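Local structure of R.Ecl18kI (Enterobacter cloacae, 2FQZ) at residues Phe25-Lys30 with Lys58-Glu63; Glu63-Glu68 with Gln114-Arg119; Glu203-Thr208 with Asn225-Thr230. The protein recognises the double-stranded DNA sequence 5'-CCNGG-3' and cleaves it before the first C, as a type II restriction endonuclease. The protein carries 1 engineered substitution. One frame throughout, in Å; residues are numbered along the deposited sequence.

How the contacts relate
Contacts 1 and 2 adjoin along helix 49-75 beside the bound DNA, and contact 3 lies in the six-stranded sheet. The three follow in series along the chain, contact 1 closing before contact 2 opens and contact 2 before contact 3. The first two have centres about 10 Å apart and share Glu-63: contact 1 brings helix 24-34 against helix 49-75, contact 2 helix 102-134. Trp-61 of contact 1 and Arg-116 of contact 2 pack on each other beside the DNA. Contact 3 joins strands 204-207 and 226-230. Its centre is about 24 Å from that of contact 1 and about 26 Å from that of contact 2, across the chain's centre from the latter.

Contact 1 of 3, residues Phe25-Lys30 with Lys58-Glu63. With nucleotides of chain B.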
loop_
_atom_site.group_PDB
_atom_site.type_symbol
_atom_site.label_atom_id
_atom_site.label_comp_id
_atom_site.label_asym_id
_atom_site.label_seq_id
_atom_site.Cartn_x
_atom_site.Cartn_y
_atom_site.Cartn_z
ATOM N N PHE F 25 20.154 -0.275 3.667
ATOM C CA PHE F 25 21.266 -0.668 2.821
ATOM C C PHE F 25 22.514 -1.024 3.612
ATOM O O PHE F 25 23.153 -2.020 3.303
ATOM C CB PHE F 25 21.601 0.357 1.741
ATOM C CG PHE F 25 22.717 -0.089 0.847
ATOM C CD1 PHE F 25 22.450 -0.868 -0.279
ATOM C CD2 PHE F 25 24.049 0.222 1.158
ATOM C CE1 PHE F 25 23.471 -1.305 -1.108
ATOM C CE2 PHE F 25 25.080 -0.213 0.334
ATOM C CZ PHE F 25 24.795 -0.987 -0.800
ATOM N N ALA F 26 22.859 -0.219 4.616
ATOM C CA ALA F 26 23.938 -0.587 5.539
ATOM C C ALA F 26 23.715 -1.963 6.203
ATOM O O ALA F 26 24.666 -2.742 6.341
ATOM C CB ALA F 26 24.142 0.486 6.574
ATOM N N LEU F 27 22.479 -2.276 6.606
ATOM C CA LEU F 27 22.206 -3.611 7.158
ATOM C C LEU F 27 22.385 -4.714 6.121
ATOM O O LEU F 27 22.921 -5.781 6.423
ATOM C CB LEU F 27 20.817 -3.717 7.795
ATOM C CG LEU F 27 20.489 -5.136 8.314
ATOM C CD1 LEU F 27 21.413 -5.571 9.449
ATOM C CD2 LEU F 27 19.020 -5.296 8.738
ATOM N N VAL F 28 21.899 -4.466 4.910
ATOM C CA VAL F 28 22.027 -5.443 3.847
ATOM C C VAL F 28 23.501 -5.622 3.523
ATOM O O VAL F 28 23.967 -6.752 3.370
ATOM C CB VAL F 28 21.201 -5.077 2.602
ATOM C CG1 VAL F 28 21.592 -5.952 1.390
ATOM C CG2 VAL F 28 19.738 -5.248 2.905
ATOM N N TYR F 29 24.242 -4.520 3.465
ATOM C CA TYR F 29 25.669 -4.612 3.139
ATOM C C TYR F 29 26.415 -5.395 4.233
ATOM O O TYR F 29 27.222 -6.293 3.949
ATOM C CB TYR F 29 26.269 -3.217 2.945
ATOM C CG TYR F 29 27.729 -3.237 2.527
ATOM C CD1 TYR F 29 28.084 -3.181 1.180
ATOM C CD2 TYR F 29 28.752 -3.306 3.482
ATOM C CE1 TYR F 29 29.428 -3.210 0.788
ATOM C CE2 TYR F 29 30.092 -3.332 3.099
ATOM C CZ TYR F 29 30.419 -3.283 1.757
ATOM O OH TYR F 29 31.732 -3.290 1.373
ATOM N N LYS F 30 26.111 -5.079 5.487
ATOM C CA LYS F 30 26.737 -5.753 6.624
ATOM C C LYS F 30 26.553 -7.259 6.492
ATOM O O LYS F 30 27.485 -8.025 6.700
ATOM C CB LYS F 30 26.122 -5.256 7.941
ATOM C CG LYS F 30 26.619 -5.988 9.202
ATOM C CD LYS F 30 26.041 -5.374 10.473
ATOM C CE LYS F 30 26.766 -5.911 11.703
ATOM N NZ LYS F 30 26.469 -5.104 12.929
ATOM N N LYS F 58 16.759 -14.086 5.247
ATOM C CA LYS F 58 16.775 -14.809 6.529
ATOM C C LYS F 58 17.711 -14.149 7.563
ATOM O O LYS F 58 17.365 -13.937 8.728
ATOM C CB LYS F 58 17.205 -16.270 6.293
ATOM C CG LYS F 58 16.076 -17.199 5.772
ATOM C CD LYS F 58 16.495 -18.685 5.588
ATOM C CE LYS F 58 17.639 -19.136 6.518
ATOM N NZ LYS F 58 19.000 -19.035 5.868
ATOM N N ASN F 59 18.907 -13.812 7.121
ATOM C CA ASN F 59 19.878 -13.195 8.006
ATOM C C ASN F 59 19.590 -11.745 8.386
ATOM O O ASN F 59 19.754 -11.348 9.538
ATOM C CB ASN F 59 21.259 -13.430 7.423
ATOM C CG ASN F 59 21.649 -14.871 7.555
ATOM O OD1 ASN F 59 22.131 -15.276 8.616
ATOM N ND2 ASN F 59 21.382 -15.686 6.510
ATOM N N CYS F 60 19.114 -10.961 7.430
ATOM C CA CYS F 60 18.678 -9.613 7.750
ATOM C C CYS F 60 17.648 -9.624 8.869
ATOM O O CYS F 60 17.795 -8.895 9.844
ATOM C CB CYS F 60 18.139 -8.899 6.509
ATOM S SG CYS F 60 19.496 -8.417 5.450
ATOM N N TRP F 61 16.634 -10.476 8.739
ATOM C CA TRP F 61 15.585 -10.585 9.743
ATOM C C TRP F 61 16.027 -11.172 11.094
ATOM O O TRP F 61 15.548 -10.739 12.147
ATOM C CB TRP F 61 14.445 -11.407 9.177
ATOM C CG TRP F 61 13.231 -11.370 10.007
ATOM C CD1 TRP F 61 12.738 -12.385 10.763
ATOM C CD2 TRP F 61 12.342 -10.261 10.183
ATOM N NE1 TRP F 61 11.590 -11.984 11.397
ATOM C CE2 TRP F 61 11.323 -10.683 11.058
ATOM C CE3 TRP F 61 12.318 -8.945 9.700
ATOM C CZ2 TRP F 61 10.272 -9.840 11.454
ATOM C CZ3 TRP F 61 11.263 -8.111 10.080
ATOM C CH2 TRP F 61 10.259 -8.565 10.952
ATOM N N LYS F 62 16.910 -12.166 11.047
ATOM C CA LYS F 62 17.482 -12.769 12.237
ATOM C C LYS F 62 18.217 -11.723 13.058
ATOM O O LYS F 62 18.144 -11.732 14.278
ATOM C CB LYS F 62 18.425 -13.915 11.844
ATOM C CG LYS F 62 19.495 -14.279 12.872
ATOM C CD LYS F 62 19.836 -15.776 12.863
ATOM C CE LYS F 62 20.248 -16.281 11.488
ATOM N NZ LYS F 62 21.661 -15.940 11.153
ATOM N N GLU F 63 18.917 -10.822 12.378
ATOM C CA GLU F 63 19.671 -9.768 13.034
ATOM C C GLU F 63 18.750 -8.639 13.497
ATOM O O GLU F 63 18.915 -8.111 14.593
ATOM C CB GLU F 63 20.802 -9.269 12.111
ATOM C CG GLU F 63 21.275 -7.828 12.355
ATOM C CD GLU F 63 22.758 -7.599 12.020
ATOM O OE1 GLU F 63 23.380 -8.421 11.297
ATOM O OE2 GLU F 63 23.302 -6.574 12.486
ATOM P P DT B 5 5.401 -6.864 3.228
ATOM O OP1 DT B 5 5.663 -7.576 1.965
ATOM O OP2 DT B 5 4.540 -7.490 4.248
ATOM O "O5'" DT B 5 6.816 -6.496 3.867
ATOM C "C5'" DT B 5 6.905 -5.908 5.163
ATOM C "C4'" DT B 5 6.786 -6.987 6.210
ATOM O "O4'" DT B 5 7.810 -7.989 6.008
ATOM C "C3'" DT B 5 6.897 -6.551 7.671
ATOM O "O3'" DT B 5 5.839 -7.178 8.389
ATOM C "C2'" DT B 5 8.241 -7.120 8.116
ATOM C "C1'" DT B 5 8.346 -8.373 7.260
ATOM N N1 DT B 5 9.709 -8.889 7.011
ATOM C C2 DT B 5 9.923 -10.254 7.068
ATOM O O2 DT B 5 9.054 -11.066 7.358
ATOM N N3 DT B 5 11.198 -10.642 6.765
ATOM C C4 DT B 5 12.258 -9.834 6.407
ATOM O O4 DT B 5 13.343 -10.346 6.126
ATOM C C5 DT B 5 11.971 -8.410 6.387
ATOM C C7 DT B 5 13.059 -7.445 6.013
ATOM C C6 DT B 5 10.730 -8.018 6.697
#
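Leu-27 and Val-28 meet Cys-60 and Glu-63 in a helix-helix crossing, in which helix 24-34 passes helix 49-75 at 114° with the local axes 9.9 Å apart. The apolar part centres on Cys-60. Leu-27 carries CG anti to its own amide nitrogen (chi1 177°), and a chi2 of 64° then divides the two methyls: Leu-27 CD2 lies 4.3 Å from Cys-60 CB, while Leu-27 CD1 packs against the carboxylate end of Glu-63, 3.5 Å from its CD. Leu-27 and the Glu-63 chain run past each other in opposite directions. Although the CB of Val-28 points away, its CG2 still comes to 4.1 Å from Cys-60 SG. Both Leu-27 and Val-28 also touch helix 102-134, so the crossing is covered by a third helix.

The charged part lies at the margin. Lys-30 is fully extended and crosses Glu-63 at about a right angle, and Lys-30 NZ comes within 3.5 Å of Glu-63 OE2, a long, weak salt bridge. Within helix 49-75, Lys-62 NZ donates to Asn-59 OD1 at 2.7 Å.

The aromatic part faces the DNA. The CB of Trp-61 points away from helix 24-34, and its ring lays one face against the thymine of DT5 of chain B, consistent with the base flipping known for this enzyme. The base is offset toward the indole rim, with Trp-61 CE3 3.4 Å from C5 of DT5.

Contact 2 of 3, residues Glu63-Glu68 with Gln114-Arg119; sequences EFEPFE and QSRRSR. With nucleotides of chain A; nucleotides of chain B.
Arg-116 reaches side-on into the carboxylate of Glu-68, with the two planes only 23° apart. One oxygen takes both donors: Glu-68 OE1 lies 2.8 Å from Arg-116 NH2 and 3.0 Å from Arg-116 NE, close to the guanidinium plane, which fixes the rotation of the arginine head. Glu-65 is turned differently, its carboxylate 58° from the guanidinium; its OE1 stands well out of that plane, 3.3 Å from Arg-116 NH2, so charge alone attracts it. The two glutamates come close, Glu-65 OE1 to Glu-68 OE1 3.0 Å, a crowding that the arginine probably offsets. Arg-116 NH1 adds a weak bond to the DG6 phosphate of chain B, linking the network to DNA.

The planes of Phe-64 and the Arg-119 guanidinium are 13° apart, but the two meet obliquely, not in a stack, with Phe-64 CE1 4.1 Å from Arg-119 NE. That nitrogen is buried without a partner, whereas Arg-119 NH1 bonds to Ile-22 O.

On helix 102-134, Gln-114 O and Ser-118 OG accept from the minor-groove N2 atoms of DG7 and DG8 of chain A. The helix thus lies between DNA and the nearly antiparallel helix 49-75, with helix 24-34 touching both Glu-63 and Arg-119.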
loop_
_atom_site.group_PDB
_atom_site.type_symbol
_atom_site.label_atom_id
_atom_site.label_comp_id
_atom_site.label_asym_id
_atom_site.label_seq_id
_atom_site.Cartn_x
_atom_site.Cartn_y
_atom_site.Cartn_z
ATOM N N GLU F 63 18.917 -10.822 12.378
ATOM C CA GLU F 63 19.671 -9.768 13.034
ATOM C C GLU F 63 18.750 -8.639 13.497
ATOM O O GLU F 63 18.915 -8.111 14.593
ATOM C CB GLU F 63 20.802 -9.269 12.111
ATOM C CG GLU F 63 21.275 -7.828 12.355
ATOM C CD GLU F 63 22.758 -7.599 12.020
ATOM O OE1 GLU F 63 23.380 -8.421 11.297
ATOM O OE2 GLU F 63 23.302 -6.574 12.486
ATOM N N PHE F 64 17.771 -8.291 12.666
ATOM C CA PHE F 64 16.841 -7.206 12.970
ATOM C C PHE F 64 15.880 -7.547 14.100
ATOM O O PHE F 64 15.684 -6.744 15.015
ATOM C CB PHE F 64 16.027 -6.823 11.729
ATOM C CG PHE F 64 14.945 -5.798 11.992
ATOM C CD1 PHE F 64 15.269 -4.460 12.205
ATOM C CD2 PHE F 64 13.600 -6.168 12.002
ATOM C CE1 PHE F 64 14.266 -3.505 12.430
ATOM C CE2 PHE F 64 12.592 -5.218 12.231
ATOM C CZ PHE F 64 12.929 -3.891 12.447
ATOM N N GLU F 65 15.259 -8.720 14.029
ATOM C CA GLU F 65 14.156 -8.998 14.938
ATOM C C GLU F 65 14.451 -9.012 16.456
ATOM O O GLU F 65 13.689 -8.407 17.208
ATOM C CB GLU F 65 13.289 -10.177 14.478
ATOM C CG GLU F 65 11.880 -10.156 15.090
ATOM C CD GLU F 65 11.351 -8.736 15.396
ATOM O OE1 GLU F 65 11.350 -7.875 14.485
ATOM O OE2 GLU F 65 10.926 -8.488 16.552
ATOM N N PRO F 66 15.535 -9.677 16.920
ATOM C CA PRO F 66 15.842 -9.489 18.348
ATOM C C PRO F 66 16.101 -8.024 18.701
ATOM O O PRO F 66 15.745 -7.574 19.781
ATOM C CB PRO F 66 17.102 -10.344 18.569
ATOM C CG PRO F 66 17.655 -10.586 17.199
ATOM C CD PRO F 66 16.480 -10.607 16.277
ATOM N N PHE F 67 16.656 -7.271 17.757
ATOM C CA PHE F 67 16.948 -5.864 17.956
ATOM C C PHE F 67 15.669 -5.027 18.009
ATOM O O PHE F 67 15.549 -4.112 18.830
ATOM C CB PHE F 67 17.830 -5.400 16.809
ATOM C CG PHE F 67 18.807 -4.336 17.175
ATOM C CD1 PHE F 67 19.773 -4.554 18.156
ATOM C CD2 PHE F 67 18.801 -3.125 16.495
ATOM C CE1 PHE F 67 20.695 -3.561 18.479
ATOM C CE2 PHE F 67 19.716 -2.128 16.806
ATOM C CZ PHE F 67 20.664 -2.343 17.800
ATOM N N GLU F 68 14.709 -5.331 17.138
ATOM C CA GLU F 68 13.447 -4.598 17.162
ATOM C C GLU F 68 12.658 -4.903 18.430
ATOM O O GLU F 68 12.069 -3.997 19.023
ATOM C CB GLU F 68 12.579 -4.849 15.929
ATOM C CG GLU F 68 11.471 -3.804 15.845
ATOM C CD GLU F 68 10.340 -4.174 14.931
ATOM O OE1 GLU F 68 9.845 -5.322 15.020
ATOM O OE2 GLU F 68 9.936 -3.296 14.135
ATOM N N GLN F 114 5.442 0.422 10.079
ATOM C CA GLN F 114 5.672 1.343 8.988
ATOM C C GLN F 114 7.148 1.356 8.642
ATOM O O GLN F 114 7.518 1.465 7.466
ATOM C CB GLN F 114 5.176 2.730 9.364
ATOM C CG GLN F 114 3.656 2.793 9.592
ATOM C CD GLN F 114 2.848 2.674 8.309
ATOM O OE1 GLN F 114 2.803 1.621 7.679
ATOM N NE2 GLN F 114 2.201 3.751 7.924
ATOM N N SER F 115 7.978 1.234 9.674
ATOM C CA SER F 115 9.414 1.076 9.495
ATOM C C SER F 115 9.697 -0.233 8.782
ATOM O O SER F 115 10.434 -0.247 7.821
ATOM C CB SER F 115 10.145 1.122 10.841
ATOM O OG SER F 115 11.496 0.720 10.709
ATOM N N ARG F 116 9.095 -1.316 9.267
ATOM C CA ARG F 116 9.282 -2.652 8.712
ATOM C C ARG F 116 8.922 -2.749 7.241
ATOM O O ARG F 116 9.547 -3.516 6.506
ATOM C CB ARG F 116 8.395 -3.637 9.439
ATOM C CG ARG F 116 8.867 -4.048 10.816
ATOM C CD ARG F 116 8.041 -5.231 11.194
ATOM N NE ARG F 116 8.316 -5.741 12.528
ATOM C CZ ARG F 116 7.855 -6.907 12.954
ATOM N NH1 ARG F 116 7.110 -7.659 12.145
ATOM N NH2 ARG F 116 8.135 -7.320 14.178
ATOM N N ARG F 117 7.871 -2.023 6.844
ATOM C CA ARG F 117 7.360 -2.054 5.485
ATOM C C ARG F 117 8.312 -1.311 4.600
ATOM O O ARG F 117 8.688 -1.803 3.543
ATOM C CB ARG F 117 5.982 -1.416 5.407
ATOM C CG ARG F 117 4.889 -2.336 5.846
ATOM C CD ARG F 117 3.628 -1.541 6.209
ATOM N NE ARG F 117 2.918 -2.183 7.308
ATOM C CZ ARG F 117 1.597 -2.329 7.371
ATOM N NH1 ARG F 117 0.818 -1.885 6.396
ATOM N NH2 ARG F 117 1.055 -2.928 8.415
ATOM N N SER F 118 8.699 -0.116 5.035
ATOM C CA SER F 118 9.646 0.693 4.281
ATOM C C SER F 118 10.991 -0.041 4.158
ATOM O O SER F 118 11.593 -0.099 3.078
ATOM C CB SER F 118 9.799 2.048 4.978
ATOM O OG SER F 118 10.788 2.836 4.344
ATOM N N ARG F 119 11.436 -0.624 5.270
ATOM C CA ARG F 119 12.710 -1.292 5.313
ATOM C C ARG F 119 12.667 -2.591 4.542
ATOM O O ARG F 119 13.621 -2.912 3.856
ATOM C CB ARG F 119 13.148 -1.530 6.752
ATOM C CG ARG F 119 13.606 -0.264 7.437
ATOM C CD ARG F 119 13.912 -0.492 8.914
ATOM N NE ARG F 119 15.028 -1.414 9.046
ATOM C CZ ARG F 119 16.309 -1.060 9.135
ATOM N NH1 ARG F 119 16.668 0.222 9.142
ATOM N NH2 ARG F 119 17.236 -2.009 9.221
ATOM P P DG A 7 0.611 8.394 9.747
ATOM O OP1 DG A 7 -0.497 8.383 10.742
ATOM O OP2 DG A 7 0.775 9.549 8.838
ATOM O "O5'" DG A 7 1.989 8.195 10.518
ATOM C "C5'" DG A 7 2.161 7.099 11.415
ATOM C "C4'" DG A 7 3.504 6.449 11.187
ATOM O "O4'" DG A 7 3.522 5.845 9.868
ATOM C "C3'" DG A 7 4.706 7.395 11.237
ATOM O "O3'" DG A 7 5.815 6.693 11.824
ATOM C "C2'" DG A 7 4.955 7.709 9.773
ATOM C "C1'" DG A 7 4.574 6.403 9.091
ATOM N N9 DG A 7 4.091 6.548 7.717
ATOM C C8 DG A 7 3.226 7.502 7.240
ATOM N N7 DG A 7 2.960 7.364 5.965
ATOM C C5 DG A 7 3.697 6.252 5.575
ATOM C C6 DG A 7 3.802 5.619 4.308
ATOM O O6 DG A 7 3.244 5.925 3.250
ATOM N N1 DG A 7 4.662 4.521 4.350
ATOM C C2 DG A 7 5.326 4.082 5.468
ATOM N N2 DG A 7 6.106 2.988 5.312
ATOM N N3 DG A 7 5.235 4.667 6.660
ATOM C C4 DG A 7 4.408 5.739 6.640
ATOM P P DG A 8 7.259 7.399 11.952
ATOM O OP1 DG A 8 7.716 7.086 13.330
ATOM O OP2 DG A 8 7.250 8.803 11.483
ATOM O "O5'" DG A 8 8.160 6.516 10.980
ATOM C "C5'" DG A 8 8.007 5.093 10.989
ATOM C "C4'" DG A 8 8.813 4.462 9.878
ATOM O "O4'" DG A 8 8.182 4.658 8.592
ATOM C "C3'" DG A 8 10.240 4.978 9.742
ATOM O "O3'" DG A 8 11.092 3.864 9.514
ATOM C "C2'" DG A 8 10.180 5.880 8.522
ATOM C "C1'" DG A 8 9.095 5.228 7.675
ATOM N N9 DG A 8 8.339 6.151 6.836
ATOM C C8 DG A 8 7.606 7.235 7.256
ATOM N N7 DG A 8 6.988 7.845 6.279
ATOM C C5 DG A 8 7.340 7.128 5.143
ATOM C C6 DG A 8 6.972 7.312 3.771
ATOM O O6 DG A 8 6.239 8.175 3.276
ATOM N N1 DG A 8 7.563 6.357 2.950
ATOM C C2 DG A 8 8.410 5.368 3.376
ATOM N N2 DG A 8 8.898 4.565 2.423
ATOM N N3 DG A 8 8.761 5.185 4.644
ATOM C C4 DG A 8 8.189 6.090 5.466
ATOM P P DG B 6 4.853 -6.284 9.280
ATOM O OP1 DG B 6 5.216 -4.865 9.077
ATOM O OP2 DG B 6 4.896 -6.862 10.661
ATOM O "O5'" DG B 6 3.410 -6.606 8.698
ATOM C "C5'" DG B 6 2.955 -6.043 7.476
ATOM C "C4'" DG B 6 1.577 -6.577 7.161
ATOM O "O4'" DG B 6 0.995 -5.846 6.049
ATOM C "C3'" DG B 6 1.545 -8.052 6.757
ATOM O "O3'" DG B 6 0.314 -8.618 7.230
ATOM C "C2'" DG B 6 1.502 -7.970 5.241
ATOM C "C1'" DG B 6 0.582 -6.782 5.077
ATOM N N9 DG B 6 0.538 -6.104 3.785
ATOM C C8 DG B 6 1.195 -6.428 2.623
ATOM N N7 DG B 6 0.903 -5.629 1.631
ATOM C C5 DG B 6 0.005 -4.720 2.176
ATOM C C6 DG B 6 -0.668 -3.616 1.586
ATOM O O6 DG B 6 -0.609 -3.212 0.420
ATOM N N1 DG B 6 -1.485 -2.961 2.509
ATOM C C2 DG B 6 -1.639 -3.324 3.829
ATOM N N2 DG B 6 -2.487 -2.574 4.566
ATOM N N3 DG B 6 -1.015 -4.350 4.388
ATOM C C4 DG B 6 -0.219 -4.996 3.509
#

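Contact 3 of 3, residues Glu203-Thr208 with Asn225-Thr230; sequences EMYLAT and NVVVVT
Met-204 to Ala-207 pair one-to-one with Val-226 to Val-229 as parallel strands, axes 4.5 Å apart and turned 32° from each other. Amides alternate across the seam: Met-204 N, Leu-206 N and Thr-208 N donate to Asn-225 O, Val-227 O and Val-229 O, while Val-227 N and Val-229 N return bonds to Met-204 O and Leu-206 O. CA-H...O contacts fill the intervals, such as Val-226 CA to Met-204 O at 3.3 Å.

Tyr-205, Ala-207, Val-227 and Val-229 share one face of the sheet. Tyr-205 and Val-227 run side by side, and Val-227 CG2 lies over one face of the phenol ring. Val-229 CG2 instead meets the ring at its edge, in plane, 3.6 Å from Tyr-205 CD1. Leu-246 of the next strand packs on all three. The other face holds Met-204, Leu-206, Val-226 and Val-228, where Leu-206 CB meets Val-226 CG1 at 3.7 Å and helix 191-199 covers Met-204 and Val-226.

Polar groups meet at both ends of the strand pair. Thr-230 OG1 donates to Thr-208 O at 2.7 Å from above the carbonyl plane, and also bonds Asn-234 ND2; Thr-208 OG1 bonds Lys-182 O. At the start, a water donates to Asn-225 OD1 and weakly to Glu-203 OE1, just where Asn-225 closes helix 215-223 in a Schellman motif.

Strand 204-207, helix 215-223 and strand 226-230 form a beta-alpha-beta unit in the central mixed sheet, consistent with the PDDEXK nuclease clan to which the family belongs.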
loop_
_atom_site.group_PDB
_atom_site.type_symbol
_atom_site.label_atom_id
_atom_site.label_comp_id
_atom_site.label_asym_id
_atom_site.label_seq_id
_atom_site.Cartn_x
_atom_site.Cartn_y
_atom_site.Cartn_z
ATOM N N GLU F 203 9.614 -3.565 -21.493
ATOM C CA GLU F 203 9.207 -4.508 -20.487
ATOM C C GLU F 203 9.906 -4.169 -19.190
ATOM O O GLU F 203 10.982 -3.514 -19.186
ATOM C CB GLU F 203 9.557 -5.949 -20.871
ATOM C CG GLU F 203 10.955 -6.200 -21.308
ATOM C CD GLU F 203 11.213 -7.704 -21.553
ATOM O OE1 GLU F 203 10.282 -8.525 -21.389
ATOM O OE2 GLU F 203 12.354 -8.059 -21.909
ATOM N N MET F 204 9.308 -4.652 -18.102
ATOM C CA MET F 204 9.892 -4.545 -16.770
ATOM C C MET F 204 9.838 -5.881 -16.058
ATOM O O MET F 204 8.873 -6.623 -16.181
ATOM C CB MET F 204 9.157 -3.495 -15.916
ATOM C CG MET F 204 10.069 -2.972 -14.785
ATOM S SD MET F 204 9.282 -1.705 -13.861
ATOM C CE MET F 204 9.142 -0.366 -15.053
ATOM N N TYR F 205 10.899 -6.190 -15.319
ATOM C CA TYR F 205 10.909 -7.328 -14.456
ATOM C C TYR F 205 10.464 -6.857 -13.128
ATOM O O TYR F 205 10.883 -5.793 -12.629
ATOM C CB TYR F 205 12.303 -7.943 -14.336
ATOM C CG TYR F 205 12.706 -8.541 -15.628
ATOM C CD1 TYR F 205 12.617 -9.908 -15.836
ATOM C CD2 TYR F 205 13.137 -7.729 -16.669
ATOM C CE1 TYR F 205 12.977 -10.466 -17.055
ATOM C CE2 TYR F 205 13.500 -8.259 -17.894
ATOM C CZ TYR F 205 13.418 -9.636 -18.086
ATOM O OH TYR F 205 13.784 -10.187 -19.299
ATOM N N LEU F 206 9.618 -7.685 -12.543
ATOM C CA LEU F 206 9.033 -7.355 -11.266
ATOM C C LEU F 206 9.418 -8.494 -10.343
ATOM O O LEU F 206 8.835 -9.584 -10.397
ATOM C CB LEU F 206 7.508 -7.243 -11.392
ATOM C CG LEU F 206 6.752 -7.092 -10.073
ATOM C CD1 LEU F 206 7.329 -5.909 -9.240
ATOM C CD2 LEU F 206 5.217 -6.959 -10.353
ATOM N N ALA F 207 10.417 -8.224 -9.517
ATOM C CA ALA F 207 10.952 -9.201 -8.573
ATOM C C ALA F 207 10.038 -9.250 -7.351
ATOM O O ALA F 207 9.648 -8.216 -6.840
ATOM C CB ALA F 207 12.317 -8.802 -8.163
ATOM N N THR F 208 9.709 -10.446 -6.875
ATOM C CA THR F 208 8.817 -10.511 -5.728
ATOM C C THR F 208 9.077 -11.795 -4.957
ATOM O O THR F 208 9.596 -12.734 -5.515
ATOM C CB THR F 208 7.308 -10.426 -6.140
ATOM O OG1 THR F 208 6.509 -10.256 -4.966
ATOM C CG2 THR F 208 6.856 -11.733 -6.853
ATOM N N ASN F 225 3.403 -6.329 -20.370
ATOM C CA ASN F 225 4.845 -6.574 -20.506
ATOM C C ASN F 225 5.615 -6.361 -19.229
ATOM O O ASN F 225 6.709 -5.804 -19.201
ATOM C CB ASN F 225 5.424 -5.785 -21.674
ATOM C CG ASN F 225 4.851 -6.249 -22.955
ATOM O OD1 ASN F 225 4.977 -7.414 -23.285
ATOM N ND2 ASN F 225 4.124 -5.393 -23.632
ATOM N N VAL F 226 5.008 -6.827 -18.160
ATOM C CA VAL F 226 5.689 -6.876 -16.880
ATOM C C VAL F 226 5.901 -8.329 -16.590
ATOM O O VAL F 226 4.981 -9.121 -16.659
ATOM C CB VAL F 226 4.831 -6.277 -15.789
ATOM C CG1 VAL F 226 5.475 -6.504 -14.410
ATOM C CG2 VAL F 226 4.564 -4.796 -16.102
ATOM N N VAL F 227 7.120 -8.699 -16.273
ATOM C CA VAL F 227 7.392 -10.113 -16.075
ATOM C C VAL F 227 7.597 -10.327 -14.593
ATOM O O VAL F 227 8.419 -9.659 -13.996
ATOM C CB VAL F 227 8.686 -10.529 -16.752
ATOM C CG1 VAL F 227 8.779 -12.024 -16.710
ATOM C CG2 VAL F 227 8.751 -10.007 -18.206
ATOM N N VAL F 228 6.896 -11.280 -14.003
ATOM C CA VAL F 228 7.123 -11.569 -12.594
ATOM C C VAL F 228 8.279 -12.535 -12.447
ATOM O O VAL F 228 8.344 -13.532 -13.145
ATOM C CB VAL F 228 5.875 -12.128 -11.901
ATOM C CG1 VAL F 228 6.200 -12.503 -10.433
ATOM C CG2 VAL F 228 4.779 -11.062 -11.955
ATOM N N VAL F 229 9.166 -12.198 -11.519
ATOM C CA VAL F 229 10.359 -12.956 -11.206
ATOM C C VAL F 229 10.323 -13.267 -9.724
ATOM O O VAL F 229 10.144 -12.376 -8.872
ATOM C CB VAL F 229 11.619 -12.169 -11.536
ATOM C CG1 VAL F 229 12.859 -13.017 -11.254
ATOM C CG2 VAL F 229 11.610 -11.797 -13.003
ATOM N N THR F 230 10.482 -14.537 -9.409
ATOM C CA THR F 230 10.447 -14.935 -8.016
ATOM C C THR F 230 11.519 -15.981 -7.810
ATOM O O THR F 230 12.256 -16.305 -8.749
ATOM C CB THR F 230 8.998 -15.333 -7.568
ATOM O OG1 THR F 230 8.900 -15.294 -6.134
ATOM C CG2 THR F 230 8.548 -16.699 -8.102
HETATM O O HOH W 1 6.989 -8.841 -22.374
#